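Local coordinates for protein Cwp19 (PDB 5OQ3) that probably hydrolyses glycosidic bonds of the cell wall through its TIM-barrel glycoside hydrolase domain, the part of the longer protein present here, at residues Lys341-Val344 and Gln345-Leu349. Numbering follows the deposited sequence.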
ATOM      1  N   LYS A 341       5.638  -5.343  21.328  1.00 16.20           N
ATOM      2  CA  LYS A 341       6.337  -5.250  22.600  1.00 16.98           C
ATOM      3  C   LYS A 341       7.630  -4.444  22.536  1.00 16.65           C
ATOM      4  O   LYS A 341       8.067  -3.886  23.562  1.00 22.70           O
ATOM      5  CB  LYS A 341       6.608  -6.671  23.132  1.00 20.63           C
ATOM      6  CG  LYS A 341       7.223  -6.738  24.491  1.00 27.61           C
ATOM      7  CD  LYS A 341       7.263  -8.173  24.959  1.00 32.68           C
ATOM      8  CE  LYS A 341       8.329  -9.000  24.260  1.00 40.11           C
ATOM      9  NZ  LYS A 341       8.753 -10.126  25.152  1.00 48.35           N
ATOM     10  N   GLU A 342       8.208  -4.331  21.330  1.00 14.53           N
ATOM     11  CA  GLU A 342       9.469  -3.606  21.157  1.00 13.89           C
ATOM     12  C   GLU A 342       9.319  -2.399  20.307  1.00 12.05           C
ATOM     13  O   GLU A 342      10.320  -1.892  19.787  1.00 13.69           O
ATOM     14  CB  GLU A 342      10.572  -4.503  20.618  1.00 16.33           C
ATOM     15  CG  GLU A 342      10.357  -5.112  19.251  1.00 15.93           C
ATOM     16  CD  GLU A 342      11.542  -5.948  18.808  1.00 16.82           C
ATOM     17  OE1 GLU A 342      12.106  -5.674  17.738  1.00 17.32           O
ATOM     18  OE2 GLU A 342      11.912  -6.906  19.542  1.00 22.01           O
ATOM     19  N   ILE A 343       8.108  -1.872  20.212  1.00 12.11           N
ATOM     20  CA  ILE A 343       7.945  -0.762  19.287  1.00 11.00           C
ATOM     21  C   ILE A 343       8.718   0.488  19.743  1.00 10.96           C
ATOM     22  O   ILE A 343       9.227   1.233  18.908  1.00 10.84           O
ATOM     23  CB  ILE A 343       6.449  -0.456  19.045  1.00 12.78           C
ATOM     24  CG1 ILE A 343       6.242   0.467  17.815  1.00 13.16           C
ATOM     25  CG2 ILE A 343       5.788   0.183  20.244  1.00 13.38           C
ATOM     26  CD1 ILE A 343       6.851  -0.027  16.505  1.00 14.98           C
ATOM     27  N   VAL A 344       8.811   0.744  21.037  1.00 10.48           N
ATOM     28  CA  VAL A 344       9.589   1.899  21.489  1.00 10.69           C
ATOM     29  C   VAL A 344      11.058   1.739  21.074  1.00 10.19           C
ATOM     30  O   VAL A 344      11.693   2.670  20.596  1.00 10.91           O
ATOM     31  CB  VAL A 344       9.427   2.122  23.011  1.00 12.49           C
ATOM     32  CG1 VAL A 344      10.413   3.178  23.480  1.00 13.11           C
ATOM     33  CG2 VAL A 344       7.997   2.560  23.314  1.00 14.00           C
ATOM     34  N   GLN A 345      11.606   0.561  21.276  1.00 11.06           N
ATOM     35  CA  GLN A 345      12.970   0.269  20.843  1.00 11.73           C
ATOM     36  C   GLN A 345      13.156   0.478  19.330  1.00 10.56           C
ATOM     37  O   GLN A 345      14.168   1.063  18.892  1.00 10.35           O
ATOM     38  CB  GLN A 345      13.335  -1.162  21.241  1.00 13.11           C
ATOM     39  CG  GLN A 345      14.767  -1.540  20.932  1.00 12.28           C
ATOM     40  CD  GLN A 345      15.101  -2.982  21.244  1.00 17.13           C
ATOM     41  OE1 GLN A 345      14.252  -3.729  21.700  1.00 20.66           O
ATOM     42  NE2 GLN A 345      16.330  -3.389  20.930  1.00 17.28           N
ATOM     43  N   GLN A 346      12.219  -0.010  18.523  1.00 10.05           N
ATOM     44  CA  GLN A 346      12.319   0.187  17.092  1.00  9.68           C
ATOM     45  C   GLN A 346      12.298   1.643  16.707  1.00  9.61           C
ATOM     46  O   GLN A 346      13.135   2.063  15.912  1.00 10.15           O
ATOM     47  CB  GLN A 346      11.232  -0.623  16.363  1.00  8.90           C
ATOM     48  CG  GLN A 346      11.361  -2.119  16.474  1.00 10.74           C
ATOM     49  CD  GLN A 346      10.585  -2.879  15.391  1.00 10.90           C
ATOM     50  OE1 GLN A 346       9.715  -2.329  14.697  1.00 11.72           O
ATOM     51  NE2 GLN A 346      10.841  -4.184  15.308  1.00 12.80           N
ATOM     52  N   VAL A 347      11.346   2.423  17.208  1.00  9.71           N
ATOM     53  CA  VAL A 347      11.255   3.796  16.782  1.00  9.83           C
ATOM     54  C   VAL A 347      12.415   4.629  17.331  1.00  9.63           C
ATOM     55  O   VAL A 347      12.915   5.509  16.662  1.00 10.12           O
ATOM     56  CB  VAL A 347       9.886   4.410  17.148  1.00 11.38           C
ATOM     57  CG1 VAL A 347       9.839   5.894  16.846  1.00 11.28           C
ATOM     58  CG2 VAL A 347       8.775   3.712  16.357  1.00 12.13           C
ATOM     59  N   THR A 348      12.904   4.297  18.521  1.00 10.21           N
ATOM     60  CA  THR A 348      14.102   4.950  19.053  1.00  9.88           C
ATOM     61  C   THR A 348      15.304   4.749  18.105  1.00  9.42           C
ATOM     62  O   THR A 348      16.060   5.681  17.814  1.00 10.70           O
ATOM     63  CB  THR A 348      14.391   4.447  20.467  1.00 10.71           C
ATOM     64  OG1 THR A 348      13.287   4.751  21.325  1.00 12.36           O
ATOM     65  CG2 THR A 348      15.662   5.078  21.046  1.00 11.01           C
ATOM     66  N   LEU A 349      15.455   3.539  17.580  1.00  9.34           N
ATOM     67  CA  LEU A 349      16.503   3.267  16.615  1.00  9.21           C
ATOM     68  C   LEU A 349      16.282   4.071  15.340  1.00  9.55           C
ATOM     69  O   LEU A 349      17.242   4.648  14.806  1.00 10.11           O
ATOM     70  CB  LEU A 349      16.574   1.776  16.339  1.00 10.19           C
ATOM     71  CG  LEU A 349      17.679   1.339  15.367  1.00 11.27           C
ATOM     72  CD1 LEU A 349      19.075   1.710  15.893  1.00 11.61           C
ATOM     73  CD2 LEU A 349      17.552  -0.136  15.031  1.00 12.52           C
TER
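E342 and Q346 are joined twice, once through the backbone and once through their side chains. Q346 N donates to E342 O at 3.0 Å in a nearly straight bond, the first i to i+4 bond of the helix, with E342 at the N-cap position. The second link runs from Q346 NE2 to E342 OE1, 3.1 Å and more bent at 149°. It reaches the anti side of the carboxylate, somewhat out of its plane, and the two flat groups are turned 76° apart, so they do not stack. The E342 side chain leaves with CG between N and C (chi1 62°) and then extends, which carries OE1 to the amide; the same oxygen also accepts from I295 N, so two N-H groups hold it. This helix 343-350 lies in the beta-alpha-beta crossover between strands 319-324 and 356-361 of the TIM barrel. On its face toward strand 319-324, I343 CD1 lies 4.2 Å from V347 CG2, and both side chains touch Q324. One residue on, V344 O accepts from T348 N at 2.9 Å and from T348 OG1 at 2.7 Å. They approach from opposite faces of the carbonyl plane, the hydroxyl being brought back over the preceding turn by lying beside the backbone N.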